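Local coordinates for protein (thiaminase I) (Bacillus subtilis, PDB 3THI) that probably degrades thiamin as a transferase, cleaving the vitamin and passing its pyrimidine part to another base or nucleophile in place of the thiazole, at residues Ser57-His62 and Glu345-Leu350; His62-Gly67 and Lys92-Val97; Ile139-Asn144 and Gln222-Ala227; Leu147-Ala152 and Arg193-Met198. All coordinates share one frame; numbering follows the deposited sequence.

In the fold
Following the chain from the N terminus, S57-H62 opens interaction 1, which closes only at E345-L350, so the other three contacts lie within its loop; it joins helix 60-65 to helix 346-353. Interaction 2 shares H62, touches interaction 1 and ties the same helix 60-65 to the 92-97 hairpin. Interaction 3 then joins the loop before strand 147-149 to the one before strand 227-231. Within its span interaction 4 packs strand 147-149 on helix 186-199. These two also touch, A227 O and L148 N probably hydrogen-bonding at 2.9 Å. No loops cross. Interactions 2 and 3, centres about 43 Å apart, lie on opposite sides of the chain's centre.

Interaction 1 (Ser57-His62 and Glu345-Leu350); sequences SIFLSH and EVRTWL
The N-terminal turn of helix 346-353 packs against the lead-in and first turn of helix 60-65: F59, in the turn leading into that helix, and H62, in its first turn, lie against V346, R347 and L350, with E345 at the N-cap position. The apolar part centres on V346. Its CG1 lies 3.7 Å from CD1 of the F59 ring and, more loosely, near CB of H62, while L350 adds CD2 at 4.2 Å from F59 CE1. The phenyl ring is also backed from within its own segment, since I58 CG1 sits over the ring centre, 3.5 Å above the plane.

R347 supplies the polar half. With CG anti to the carbonyl carbon (chi1 -64°) and the chain extended as far as NE, its guanidinium is carried out past the helix flank to the phenyl group. NH1 comes within 3.5 Å of F59 CE1, and toward F59 CD1 the guanidinium presents a face, the two planes being 25° apart. H62 meets the same group obliquely, its ring turned almost perpendicular, at 84°, with CE1 3.7 Å from R347 NE. No hydrogen bond joins the two segments. The charge of R347 is directed to other partners, NH2 forming a salt bridge with D45 and a hydrogen bond to the backbone oxygen of S41.

Around the contact, Y42 meets F59 edge-to-face and F340 packs on I58. W349 and L350 both rest on helix 154-169, and L350 reaches F59 as well, so helix 346-353 lies between that helix and the start of helix 60-65.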
loop_
_atom_site.group_PDB
_atom_site.type_symbol
_atom_site.label_atom_id
_atom_site.label_comp_id
_atom_site.label_asym_id
_atom_site.label_seq_id
_atom_site.Cartn_x
_atom_site.Cartn_y
_atom_site.Cartn_z
ATOM N N SER A 57 0.294 6.097 -5.784
ATOM C CA SER A 57 0.322 6.125 -7.246
ATOM C C SER A 57 -1.001 6.005 -8.004
ATOM O O SER A 57 -1.014 6.152 -9.226
ATOM C CB SER A 57 1.313 5.101 -7.781
ATOM O OG SER A 57 2.620 5.483 -7.422
ATOM N N ILE A 58 -2.107 5.706 -7.319
ATOM C CA ILE A 58 -3.377 5.640 -8.041
ATOM C C ILE A 58 -3.690 7.062 -8.503
ATOM O O ILE A 58 -4.329 7.264 -9.537
ATOM C CB ILE A 58 -4.575 5.087 -7.195
ATOM C CG1 ILE A 58 -4.889 5.991 -6.013
ATOM C CG2 ILE A 58 -4.312 3.668 -6.730
ATOM C CD1 ILE A 58 -6.169 5.612 -5.302
ATOM N N PHE A 59 -3.174 8.036 -7.748
ATOM C CA PHE A 59 -3.372 9.454 -8.031
ATOM C C PHE A 59 -2.308 10.069 -8.919
ATOM O O PHE A 59 -2.455 11.220 -9.337
ATOM C CB PHE A 59 -3.460 10.246 -6.722
ATOM C CG PHE A 59 -4.596 9.830 -5.852
ATOM C CD1 PHE A 59 -5.910 9.970 -6.294
ATOM C CD2 PHE A 59 -4.363 9.227 -4.625
ATOM C CE1 PHE A 59 -6.980 9.505 -5.527
ATOM C CE2 PHE A 59 -5.422 8.760 -3.850
ATOM C CZ PHE A 59 -6.732 8.898 -4.306
ATOM N N LEU A 60 -1.278 9.290 -9.254
ATOM C CA LEU A 60 -0.167 9.773 -10.093
ATOM C C LEU A 60 -0.579 10.374 -11.434
ATOM O O LEU A 60 -0.170 11.488 -11.756
ATOM C CB LEU A 60 0.875 8.673 -10.332
ATOM C CG LEU A 60 2.139 9.156 -11.044
ATOM C CD1 LEU A 60 2.825 10.212 -10.176
ATOM C CD2 LEU A 60 3.078 7.998 -11.336
ATOM N N SER A 61 -1.371 9.631 -12.207
ATOM C CA SER A 61 -1.838 10.081 -13.523
ATOM C C SER A 61 -2.552 11.429 -13.468
ATOM O O SER A 61 -2.296 12.310 -14.288
ATOM C CB SER A 61 -2.733 9.020 -14.154
ATOM O OG SER A 61 -2.006 7.818 -14.345
ATOM N N HIS A 62 -3.418 11.591 -12.474
ATOM C CA HIS A 62 -4.138 12.838 -12.267
ATOM C C HIS A 62 -3.162 13.988 -11.965
ATOM O O HIS A 62 -3.220 15.038 -12.600
ATOM C CB HIS A 62 -5.126 12.683 -11.105
ATOM C CG HIS A 62 -5.739 13.976 -10.663
ATOM N ND1 HIS A 62 -5.799 14.360 -9.341
ATOM C CD2 HIS A 62 -6.270 14.997 -11.375
ATOM C CE1 HIS A 62 -6.332 15.565 -9.259
ATOM N NE2 HIS A 62 -6.626 15.973 -10.480
ATOM N N GLU A 345 -8.885 10.735 -14.214
ATOM C CA GLU A 345 -10.227 11.034 -13.722
ATOM C C GLU A 345 -10.600 10.230 -12.490
ATOM O O GLU A 345 -11.772 10.153 -12.124
ATOM C CB GLU A 345 -11.259 10.816 -14.834
ATOM C CG GLU A 345 -10.968 11.620 -16.106
ATOM C CD GLU A 345 -10.741 13.107 -15.833
ATOM O OE1 GLU A 345 -11.505 13.702 -15.036
ATOM O OE2 GLU A 345 -9.789 13.678 -16.418
ATOM N N VAL A 346 -9.584 9.694 -11.820
ATOM C CA VAL A 346 -9.779 8.873 -10.624
ATOM C C VAL A 346 -10.728 9.466 -9.579
ATOM O O VAL A 346 -11.659 8.795 -9.147
ATOM C CB VAL A 346 -8.417 8.447 -9.973
ATOM C CG1 VAL A 346 -7.561 9.651 -9.619
ATOM C CG2 VAL A 346 -8.661 7.556 -8.761
ATOM N N ARG A 347 -10.540 10.735 -9.219
ATOM C CA ARG A 347 -11.400 11.361 -8.209
ATOM C C ARG A 347 -12.888 11.325 -8.560
ATOM O O ARG A 347 -13.707 10.979 -7.715
ATOM C CB ARG A 347 -10.949 12.786 -7.889
ATOM C CG ARG A 347 -9.564 12.862 -7.265
ATOM C CD ARG A 347 -9.365 14.176 -6.516
ATOM N NE ARG A 347 -7.977 14.423 -6.131
ATOM C CZ ARG A 347 -7.316 13.759 -5.183
ATOM N NH1 ARG A 347 -7.890 12.774 -4.500
ATOM N NH2 ARG A 347 -6.080 14.122 -4.876
ATOM N N THR A 348 -13.232 11.623 -9.811
ATOM C CA THR A 348 -14.629 11.603 -10.230
ATOM C C THR A 348 -15.147 10.165 -10.230
ATOM O O THR A 348 -16.225 9.889 -9.703
ATOM C CB THR A 348 -14.830 12.245 -11.644
ATOM O OG1 THR A 348 -14.443 13.624 -11.603
ATOM C CG2 THR A 348 -16.307 12.164 -12.082
ATOM N N TRP A 349 -14.362 9.256 -10.799
ATOM C CA TRP A 349 -14.733 7.851 -10.868
ATOM C C TRP A 349 -14.952 7.267 -9.474
ATOM O O TRP A 349 -15.795 6.390 -9.284
ATOM C CB TRP A 349 -13.657 7.046 -11.601
ATOM C CG TRP A 349 -14.110 5.659 -11.980
ATOM C CD1 TRP A 349 -14.667 5.281 -13.168
ATOM C CD2 TRP A 349 -14.059 4.474 -11.165
ATOM N NE1 TRP A 349 -14.969 3.939 -13.149
ATOM C CE2 TRP A 349 -14.608 3.417 -11.934
ATOM C CE3 TRP A 349 -13.613 4.199 -9.863
ATOM C CZ2 TRP A 349 -14.717 2.106 -11.441
ATOM C CZ3 TRP A 349 -13.728 2.887 -9.373
ATOM C CH2 TRP A 349 -14.277 1.866 -10.165
ATOM N N LEU A 350 -14.175 7.739 -8.504
ATOM C CA LEU A 350 -14.287 7.273 -7.128
ATOM C C LEU A 350 -15.602 7.745 -6.508
ATOM O O LEU A 350 -16.254 6.997 -5.766
ATOM C CB LEU A 350 -13.093 7.777 -6.313
ATOM C CG LEU A 350 -12.035 6.785 -5.822
ATOM C CD1 LEU A 350 -11.991 5.532 -6.651
ATOM C CD2 LEU A 350 -10.693 7.480 -5.799
#

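Interaction 2 (His62-Gly67 and Lys92-Val97); sequences HFVDAG and KRNGEV
R93 reaches from its strand to V64 and D65, in the last turn of helix 60-65. CG anti to the backbone N (chi1 -175°) and an extended chain beyond carry the aliphatic part across V64 at a slant, where R93 CG lies 3.8 Å from V64 CG1 and R93 CD 3.9 Å from V64 CB. The guanidinium then takes D65 side-on, one nitrogen to each oxygen. R93 NH2 gives the straighter bond, 2.7 Å to D65 OD2 at 168°, on the syn side and in the guanidinium plane; R93 NE meets D65 OD1 at 2.9 Å with a bend to 147°, from above the carboxylate plane.

N94 follows, its ND2 3.8 Å from V64 CG1. N94 and G95 are the corner residues of a type I' beta turn, closed by R93 N to E96 O at 2.8 Å and E96 N to R93 O at 3.0 Å, which joins the two strands as a tight hairpin.

Because NH1 of R93 also forms a salt bridge with D176, one guanidinium binds two carboxylates. This pairing would probably offset the unfavourable placing of a carboxylate, that of D65, near a helix C terminus.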
loop_
_atom_site.group_PDB
_atom_site.type_symbol
_atom_site.label_atom_id
_atom_site.label_comp_id
_atom_site.label_asym_id
_atom_site.label_seq_id
_atom_site.Cartn_x
_atom_site.Cartn_y
_atom_site.Cartn_z
ATOM N N HIS A 62 -3.418 11.591 -12.474
ATOM C CA HIS A 62 -4.138 12.838 -12.267
ATOM C C HIS A 62 -3.162 13.988 -11.965
ATOM O O HIS A 62 -3.220 15.038 -12.600
ATOM C CB HIS A 62 -5.126 12.683 -11.105
ATOM C CG HIS A 62 -5.739 13.976 -10.663
ATOM N ND1 HIS A 62 -5.799 14.360 -9.341
ATOM C CD2 HIS A 62 -6.270 14.997 -11.375
ATOM C CE1 HIS A 62 -6.332 15.565 -9.259
ATOM N NE2 HIS A 62 -6.626 15.973 -10.480
ATOM N N PHE A 63 -2.283 13.799 -10.985
ATOM C CA PHE A 63 -1.314 14.836 -10.617
ATOM C C PHE A 63 -0.429 15.232 -11.789
ATOM O O PHE A 63 -0.138 16.409 -11.985
ATOM C CB PHE A 63 -0.431 14.389 -9.445
ATOM C CG PHE A 63 -1.170 14.235 -8.142
ATOM C CD1 PHE A 63 -2.374 14.901 -7.916
ATOM C CD2 PHE A 63 -0.652 13.427 -7.127
ATOM C CE1 PHE A 63 -3.049 14.759 -6.700
ATOM C CE2 PHE A 63 -1.322 13.280 -5.912
ATOM C CZ PHE A 63 -2.522 13.950 -5.696
ATOM N N VAL A 64 -0.000 14.244 -12.567
ATOM C CA VAL A 64 0.849 14.506 -13.721
ATOM C C VAL A 64 0.126 15.299 -14.809
ATOM O O VAL A 64 0.598 16.355 -15.234
ATOM C CB VAL A 64 1.390 13.202 -14.328
ATOM C CG1 VAL A 64 2.060 13.485 -15.673
ATOM C CG2 VAL A 64 2.375 12.554 -13.370
ATOM N N ASP A 65 -1.024 14.792 -15.246
ATOM C CA ASP A 65 -1.789 15.451 -16.299
ATOM C C ASP A 65 -2.265 16.841 -15.906
ATOM O O ASP A 65 -2.503 17.680 -16.773
ATOM C CB ASP A 65 -2.981 14.591 -16.729
ATOM C CG ASP A 65 -2.569 13.282 -17.382
ATOM O OD1 ASP A 65 -1.361 13.041 -17.617
ATOM O OD2 ASP A 65 -3.478 12.486 -17.675
ATOM N N ALA A 66 -2.409 17.086 -14.604
ATOM C CA ALA A 66 -2.841 18.392 -14.122
ATOM C C ALA A 66 -1.684 19.391 -14.029
ATOM O O ALA A 66 -1.898 20.567 -13.722
ATOM C CB ALA A 66 -3.538 18.262 -12.779
ATOM N N GLY A 67 -0.465 18.914 -14.283
ATOM C CA GLY A 67 0.708 19.780 -14.246
ATOM C C GLY A 67 1.224 20.139 -12.858
ATOM O O GLY A 67 1.903 21.153 -12.683
ATOM N N LYS A 92 6.310 6.054 -14.082
ATOM C CA LYS A 92 6.454 6.794 -15.334
ATOM C C LYS A 92 5.148 7.158 -16.047
ATOM O O LYS A 92 4.220 6.349 -16.143
ATOM C CB LYS A 92 7.313 6.006 -16.322
ATOM C CG LYS A 92 8.694 5.631 -15.858
ATOM C CD LYS A 92 9.423 5.017 -17.025
ATOM C CE LYS A 92 10.802 4.522 -16.662
ATOM N NZ LYS A 92 11.413 3.877 -17.867
ATOM N N ARG A 93 5.133 8.356 -16.627
ATOM C CA ARG A 93 3.991 8.857 -17.388
ATOM C C ARG A 93 4.506 9.841 -18.432
ATOM O O ARG A 93 5.351 10.689 -18.136
ATOM C CB ARG A 93 2.960 9.543 -16.476
ATOM C CG ARG A 93 1.683 9.974 -17.201
ATOM C CD ARG A 93 0.494 9.982 -16.250
ATOM N NE ARG A 93 -0.786 10.339 -16.877
ATOM C CZ ARG A 93 -1.562 9.502 -17.567
ATOM N NH1 ARG A 93 -1.198 8.242 -17.757
ATOM N NH2 ARG A 93 -2.762 9.891 -17.966
ATOM N N ASN A 94 4.016 9.707 -19.663
ATOM C CA ASN A 94 4.435 10.589 -20.757
ATOM C C ASN A 94 5.933 10.436 -21.030
ATOM O O ASN A 94 6.610 11.401 -21.396
ATOM C CB ASN A 94 4.101 12.055 -20.428
ATOM C CG ASN A 94 2.613 12.273 -20.190
ATOM O OD1 ASN A 94 1.787 11.502 -20.661
ATOM N ND2 ASN A 94 2.271 13.317 -19.442
ATOM N N GLY A 95 6.435 9.217 -20.837
ATOM C CA GLY A 95 7.841 8.923 -21.048
ATOM C C GLY A 95 8.758 9.468 -19.965
ATOM O O GLY A 95 9.977 9.412 -20.112
ATOM N N GLU A 96 8.188 9.952 -18.861
ATOM C CA GLU A 96 8.987 10.519 -17.778
ATOM C C GLU A 96 8.714 9.908 -16.397
ATOM O O GLU A 96 7.590 9.485 -16.099
ATOM C CB GLU A 96 8.747 12.030 -17.692
ATOM C CG GLU A 96 8.977 12.786 -18.981
ATOM C CD GLU A 96 8.781 14.280 -18.819
ATOM O OE1 GLU A 96 7.619 14.723 -18.743
ATOM O OE2 GLU A 96 9.788 15.017 -18.764
ATOM N N VAL A 97 9.758 9.844 -15.570
ATOM C CA VAL A 97 9.624 9.347 -14.200
ATOM C C VAL A 97 9.076 10.546 -13.415
ATOM O O VAL A 97 9.636 11.637 -13.479
ATOM C CB VAL A 97 10.982 8.925 -13.612
ATOM C CG1 VAL A 97 10.827 8.527 -12.148
ATOM C CG2 VAL A 97 11.567 7.785 -14.417
#

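Interaction 3 (Ile139-Asn144 and Gln222-Ala227); sequences IPPPQN and QGSGRA
S224, G225 and G223 exchange three hydrogen bonds with the stretch from P141 to N144. The hydroxyl of S224 donates to the backbone oxygen of P141, OG to O 2.8 Å, with the donor tilted from the carbonyl plane; a chi1 of 176°, which sets OG anti to the serine's own N, turns it there. One residue on, G225 N reaches P142 O at 3.0 Å and 161°, coming from above that carbonyl plane. The direction reverses in the third: N144 N donates to G223 O at 2.9 Å, almost along the C=O axis, with a C=O...N angle of 164°. P141 and P142 have no N-H to give, which accounts for their acting as acceptors alone.

Weaker CA-H...O contacts fill in between. Q143 CA lies 3.2 Å from G223 O, so that oxygen receives both this C-H and the N144 N-H, and N144 CA lies 3.0 Å from G225 O. The Q143 and S224 backbones form a single bridge, their CA atoms 4.1 Å apart. Both chains turn a corner, at N144 and R226, between this bridge and the parallel strands 147-149 and 227-231. G223 also ends helix 215-222 with a Schellman motif.

Van der Waals contacts lie at the two ends. P140, after a cis peptide bond, places CB 3.2 Å from S224 OG, and W219 covers both residues. At the other end N144 OD1 rests against R226 CG at 3.4 Å, beside an extended arginine whose NE makes its salt bridge with D115, while R112 donates to the backbone oxygens of S224 and G225.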
loop_
_atom_site.group_PDB
_atom_site.type_symbol
_atom_site.label_atom_id
_atom_site.label_comp_id
_atom_site.label_asym_id
_atom_site.label_seq_id
_atom_site.Cartn_x
_atom_site.Cartn_y
_atom_site.Cartn_z
ATOM N N ILE A 139 -18.116 -8.130 16.215
ATOM C CA ILE A 139 -16.824 -7.509 15.951
ATOM C C ILE A 139 -15.962 -7.624 17.221
ATOM O O ILE A 139 -16.242 -6.980 18.231
ATOM C CB ILE A 139 -17.006 -6.008 15.586
ATOM C CG1 ILE A 139 -18.064 -5.833 14.490
ATOM C CG2 ILE A 139 -15.697 -5.412 15.108
ATOM C CD1 ILE A 139 -18.527 -4.412 14.350
ATOM N N PRO A 140 -14.852 -8.374 17.158
ATOM C CA PRO A 140 -14.324 -9.114 16.010
ATOM C C PRO A 140 -14.908 -10.517 15.898
ATOM O O PRO A 140 -15.700 -10.928 16.736
ATOM C CB PRO A 140 -12.836 -9.179 16.332
ATOM C CG PRO A 140 -12.860 -9.422 17.807
ATOM C CD PRO A 140 -13.907 -8.440 18.292
ATOM N N PRO A 141 -14.555 -11.249 14.825
ATOM C CA PRO A 141 -15.035 -12.616 14.606
ATOM C C PRO A 141 -14.666 -13.507 15.789
ATOM O O PRO A 141 -13.785 -13.166 16.586
ATOM C CB PRO A 141 -14.268 -13.038 13.349
ATOM C CG PRO A 141 -14.208 -11.788 12.576
ATOM C CD PRO A 141 -13.865 -10.747 13.619
ATOM N N PRO A 142 -15.356 -14.647 15.942
ATOM C CA PRO A 142 -15.016 -15.521 17.060
ATOM C C PRO A 142 -13.605 -16.054 16.869
ATOM O O PRO A 142 -13.057 -16.038 15.760
ATOM C CB PRO A 142 -16.039 -16.661 16.932
ATOM C CG PRO A 142 -17.201 -16.012 16.272
ATOM C CD PRO A 142 -16.525 -15.173 15.211
ATOM N N GLN A 143 -13.032 -16.532 17.962
ATOM C CA GLN A 143 -11.701 -17.106 17.966
ATOM C C GLN A 143 -11.563 -18.176 16.878
ATOM O O GLN A 143 -12.434 -19.032 16.732
ATOM C CB GLN A 143 -11.446 -17.714 19.347
ATOM C CG GLN A 143 -10.134 -18.450 19.485
ATOM C CD GLN A 143 -9.608 -18.374 20.889
ATOM O OE1 GLN A 143 -9.054 -17.351 21.294
ATOM N NE2 GLN A 143 -9.806 -19.437 21.655
ATOM N N ASN A 144 -10.492 -18.082 16.092
ATOM C CA ASN A 144 -10.203 -19.033 15.014
ATOM C C ASN A 144 -11.360 -19.320 14.032
ATOM O O ASN A 144 -11.459 -20.408 13.470
ATOM C CB ASN A 144 -9.669 -20.343 15.614
ATOM C CG ASN A 144 -8.862 -21.149 14.622
ATOM O OD1 ASN A 144 -8.255 -20.594 13.706
ATOM N ND2 ASN A 144 -8.836 -22.464 14.803
ATOM N N GLN A 222 -4.610 -11.662 18.863
ATOM C CA GLN A 222 -5.328 -12.033 20.070
ATOM C C GLN A 222 -6.045 -13.380 19.912
ATOM O O GLN A 222 -6.458 -13.980 20.908
ATOM C CB GLN A 222 -6.323 -10.935 20.437
ATOM C CG GLN A 222 -5.684 -9.665 20.984
ATOM C CD GLN A 222 -5.644 -9.656 22.497
ATOM O OE1 GLN A 222 -6.662 -9.886 23.148
ATOM N NE2 GLN A 222 -4.469 -9.402 23.069
ATOM N N GLY A 223 -6.199 -13.848 18.668
ATOM C CA GLY A 223 -6.839 -15.136 18.420
ATOM C C GLY A 223 -8.129 -15.100 17.612
ATOM O O GLY A 223 -8.693 -16.147 17.268
ATOM N N SER A 224 -8.599 -13.893 17.317
ATOM C CA SER A 224 -9.821 -13.695 16.551
ATOM C C SER A 224 -9.600 -14.069 15.092
ATOM O O SER A 224 -8.542 -13.758 14.523
ATOM C CB SER A 224 -10.258 -12.235 16.644
ATOM O OG SER A 224 -11.387 -11.979 15.833
ATOM N N GLY A 225 -10.590 -14.754 14.514
ATOM C CA GLY A 225 -10.533 -15.168 13.120
ATOM C C GLY A 225 -9.617 -16.346 12.826
ATOM O O GLY A 225 -8.830 -16.760 13.679
ATOM N N ARG A 226 -9.767 -16.944 11.648
ATOM C CA ARG A 226 -8.891 -18.046 11.272
ATOM C C ARG A 226 -7.882 -17.576 10.239
ATOM O O ARG A 226 -6.755 -18.065 10.177
ATOM C CB ARG A 226 -9.667 -19.223 10.704
ATOM C CG ARG A 226 -8.732 -20.351 10.338
ATOM C CD ARG A 226 -9.459 -21.636 10.164
ATOM N NE ARG A 226 -8.564 -22.678 9.699
ATOM C CZ ARG A 226 -8.980 -23.765 9.065
ATOM N NH1 ARG A 226 -10.271 -23.941 8.821
ATOM N NH2 ARG A 226 -8.106 -24.679 8.680
ATOM N N ALA A 227 -8.315 -16.643 9.399
ATOM C CA ALA A 227 -7.459 -16.097 8.362
ATOM C C ALA A 227 -7.595 -14.590 8.423
ATOM O O ALA A 227 -8.603 -14.077 8.910
ATOM C CB ALA A 227 -7.878 -16.624 6.992
#

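Interaction 4 (Leu147-Ala152 and Arg193-Met198); sequences LLINMA and RLLINM
L147, opening strand 147-149, lies beside M198 of helix 186-199, the strand and helix axes passing 8.2 Å apart with their directions 117° apart, and L147 N donates to M198 O at 3.2 Å. That bond is nearly straight at 168°, although the donor stands well above the carbonyl plane. Otherwise the two segments meet through apolar side chains.

Next to the bond, CB of L147 lies 3.8 Å from CB of M198. L147 also reaches L195: the two leucine side chains cross obliquely, with L147 CD2 3.9 Å from L195 CD2. I149, two residues on and pointing the same way as L147, makes a looser contact, CD1 to L195 CD2 at 4.3 Å. L195 is thus touched at one methyl by both strand residues, while its CB meets the sulfur of M151, SD to CB 3.7 Å.

M151 lies beyond the strand, where N150 OD1 accepts from A152 N in an Asx turn. Its SD lies 3.9 Å from I196 CG1, and the bend at the last torsion (chi3 76°) keeps CE close to the same atom. The sulfur touches two successive helix residues, L195 and I196, and the M151 side chain crosses that of L195 at about a right angle.

L148 points the opposite way, onto W219 and F220 of helix 215-222, while L147, I149 and L195 share I229 of the parallel strand 227-231. A parallel pair with helices on both faces is consistent with the alpha/beta/alpha layering of the periplasmic-binding-protein clan, in which this family is placed.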
loop_
_atom_site.group_PDB
_atom_site.type_symbol
_atom_site.label_atom_id
_atom_site.label_comp_id
_atom_site.label_asym_id
_atom_site.label_seq_id
_atom_site.Cartn_x
_atom_site.Cartn_y
_atom_site.Cartn_z
ATOM N N LEU A 147 -12.821 -14.916 8.280
ATOM C CA LEU A 147 -11.847 -14.022 7.686
ATOM C C LEU A 147 -11.873 -12.634 8.291
ATOM O O LEU A 147 -12.938 -12.065 8.522
ATOM C CB LEU A 147 -12.111 -13.883 6.181
ATOM C CG LEU A 147 -11.276 -12.820 5.454
ATOM C CD1 LEU A 147 -9.818 -13.252 5.402
ATOM C CD2 LEU A 147 -11.825 -12.579 4.060
ATOM N N LEU A 148 -10.687 -12.098 8.551
ATOM C CA LEU A 148 -10.555 -10.738 9.048
ATOM C C LEU A 148 -10.029 -9.952 7.856
ATOM O O LEU A 148 -9.011 -10.316 7.272
ATOM C CB LEU A 148 -9.550 -10.654 10.202
ATOM C CG LEU A 148 -10.065 -10.911 11.620
ATOM C CD1 LEU A 148 -8.904 -10.945 12.591
ATOM C CD2 LEU A 148 -11.004 -9.796 11.992
ATOM N N ILE A 149 -10.777 -8.937 7.438
ATOM C CA ILE A 149 -10.353 -8.103 6.329
ATOM C C ILE A 149 -11.016 -6.737 6.374
ATOM O O ILE A 149 -12.198 -6.606 6.676
ATOM C CB ILE A 149 -10.609 -8.764 4.956
ATOM C CG1 ILE A 149 -9.939 -7.941 3.845
ATOM C CG2 ILE A 149 -12.101 -8.924 4.707
ATOM C CD1 ILE A 149 -10.153 -8.469 2.437
ATOM N N ASN A 150 -10.214 -5.716 6.119
ATOM C CA ASN A 150 -10.690 -4.350 6.098
ATOM C C ASN A 150 -11.235 -4.022 4.706
ATOM O O ASN A 150 -10.496 -3.986 3.716
ATOM C CB ASN A 150 -9.547 -3.395 6.474
ATOM C CG ASN A 150 -9.996 -1.954 6.582
ATOM O OD1 ASN A 150 -11.112 -1.612 6.198
ATOM N ND2 ASN A 150 -9.132 -1.106 7.121
ATOM N N MET A 151 -12.544 -3.837 4.634
ATOM C CA MET A 151 -13.189 -3.491 3.380
ATOM C C MET A 151 -14.059 -2.264 3.605
ATOM O O MET A 151 -14.977 -2.004 2.849
ATOM C CB MET A 151 -14.006 -4.670 2.844
ATOM C CG MET A 151 -13.131 -5.788 2.301
ATOM S SD MET A 151 -14.014 -7.161 1.544
ATOM C CE MET A 151 -14.492 -6.470 -0.027
ATOM N N ALA A 152 -13.773 -1.541 4.684
ATOM C CA ALA A 152 -14.489 -0.323 5.048
ATOM C C ALA A 152 -13.962 0.827 4.187
ATOM O O ALA A 152 -12.791 0.848 3.813
ATOM C CB ALA A 152 -14.256 -0.019 6.519
ATOM N N ARG A 193 -17.935 -9.991 -2.903
ATOM C CA ARG A 193 -19.007 -10.493 -2.051
ATOM C C ARG A 193 -18.527 -11.707 -1.298
ATOM O O ARG A 193 -18.844 -11.869 -0.127
ATOM C CB ARG A 193 -20.232 -10.897 -2.866
ATOM C CG ARG A 193 -21.017 -9.731 -3.371
ATOM C CD ARG A 193 -22.268 -10.171 -4.078
ATOM N NE ARG A 193 -23.266 -9.143 -3.875
ATOM C CZ ARG A 193 -24.381 -9.316 -3.179
ATOM N NH1 ARG A 193 -24.646 -10.495 -2.636
ATOM N NH2 ARG A 193 -25.195 -8.292 -2.976
ATOM N N LEU A 194 -17.774 -12.571 -1.978
ATOM C CA LEU A 194 -17.256 -13.780 -1.353
ATOM C C LEU A 194 -16.422 -13.403 -0.121
ATOM O O LEU A 194 -16.527 -14.042 0.928
ATOM C CB LEU A 194 -16.405 -14.573 -2.341
ATOM C CG LEU A 194 -16.024 -15.956 -1.824
ATOM C CD1 LEU A 194 -17.285 -16.767 -1.585
ATOM C CD2 LEU A 194 -15.104 -16.650 -2.790
ATOM N N LEU A 195 -15.625 -12.340 -0.257
ATOM C CA LEU A 195 -14.783 -11.841 0.821
ATOM C C LEU A 195 -15.635 -11.341 1.978
ATOM O O LEU A 195 -15.329 -11.607 3.136
ATOM C CB LEU A 195 -13.909 -10.702 0.321
ATOM C CG LEU A 195 -12.746 -11.050 -0.588
ATOM C CD1 LEU A 195 -12.208 -9.784 -1.206
ATOM C CD2 LEU A 195 -11.674 -11.791 0.205
ATOM N N ILE A 196 -16.670 -10.574 1.650
ATOM C CA ILE A 196 -17.591 -10.035 2.642
ATOM C C ILE A 196 -18.313 -11.198 3.320
ATOM O O ILE A 196 -18.505 -11.213 4.538
ATOM C CB ILE A 196 -18.605 -9.085 1.971
ATOM C CG1 ILE A 196 -17.888 -7.805 1.525
ATOM C CG2 ILE A 196 -19.769 -8.791 2.902
ATOM C CD1 ILE A 196 -18.678 -6.948 0.542
ATOM N N ASN A 197 -18.672 -12.190 2.517
ATOM C CA ASN A 197 -19.349 -13.371 3.024
ATOM C C ASN A 197 -18.475 -14.118 4.045
ATOM O O ASN A 197 -18.976 -14.644 5.052
ATOM C CB ASN A 197 -19.706 -14.304 1.864
ATOM C CG ASN A 197 -20.603 -15.435 2.298
ATOM O OD1 ASN A 197 -21.710 -15.208 2.797
ATOM N ND2 ASN A 197 -20.126 -16.655 2.140
ATOM N N MET A 198 -17.173 -14.165 3.780
ATOM C CA MET A 198 -16.238 -14.845 4.675
ATOM C C MET A 198 -15.925 -14.062 5.955
ATOM O O MET A 198 -15.764 -14.643 7.032
ATOM C CB MET A 198 -14.932 -15.173 3.938
ATOM C CG MET A 198 -15.103 -16.191 2.804
ATOM S SD MET A 198 -13.528 -16.797 2.171
ATOM C CE MET A 198 -13.215 -15.624 0.771
#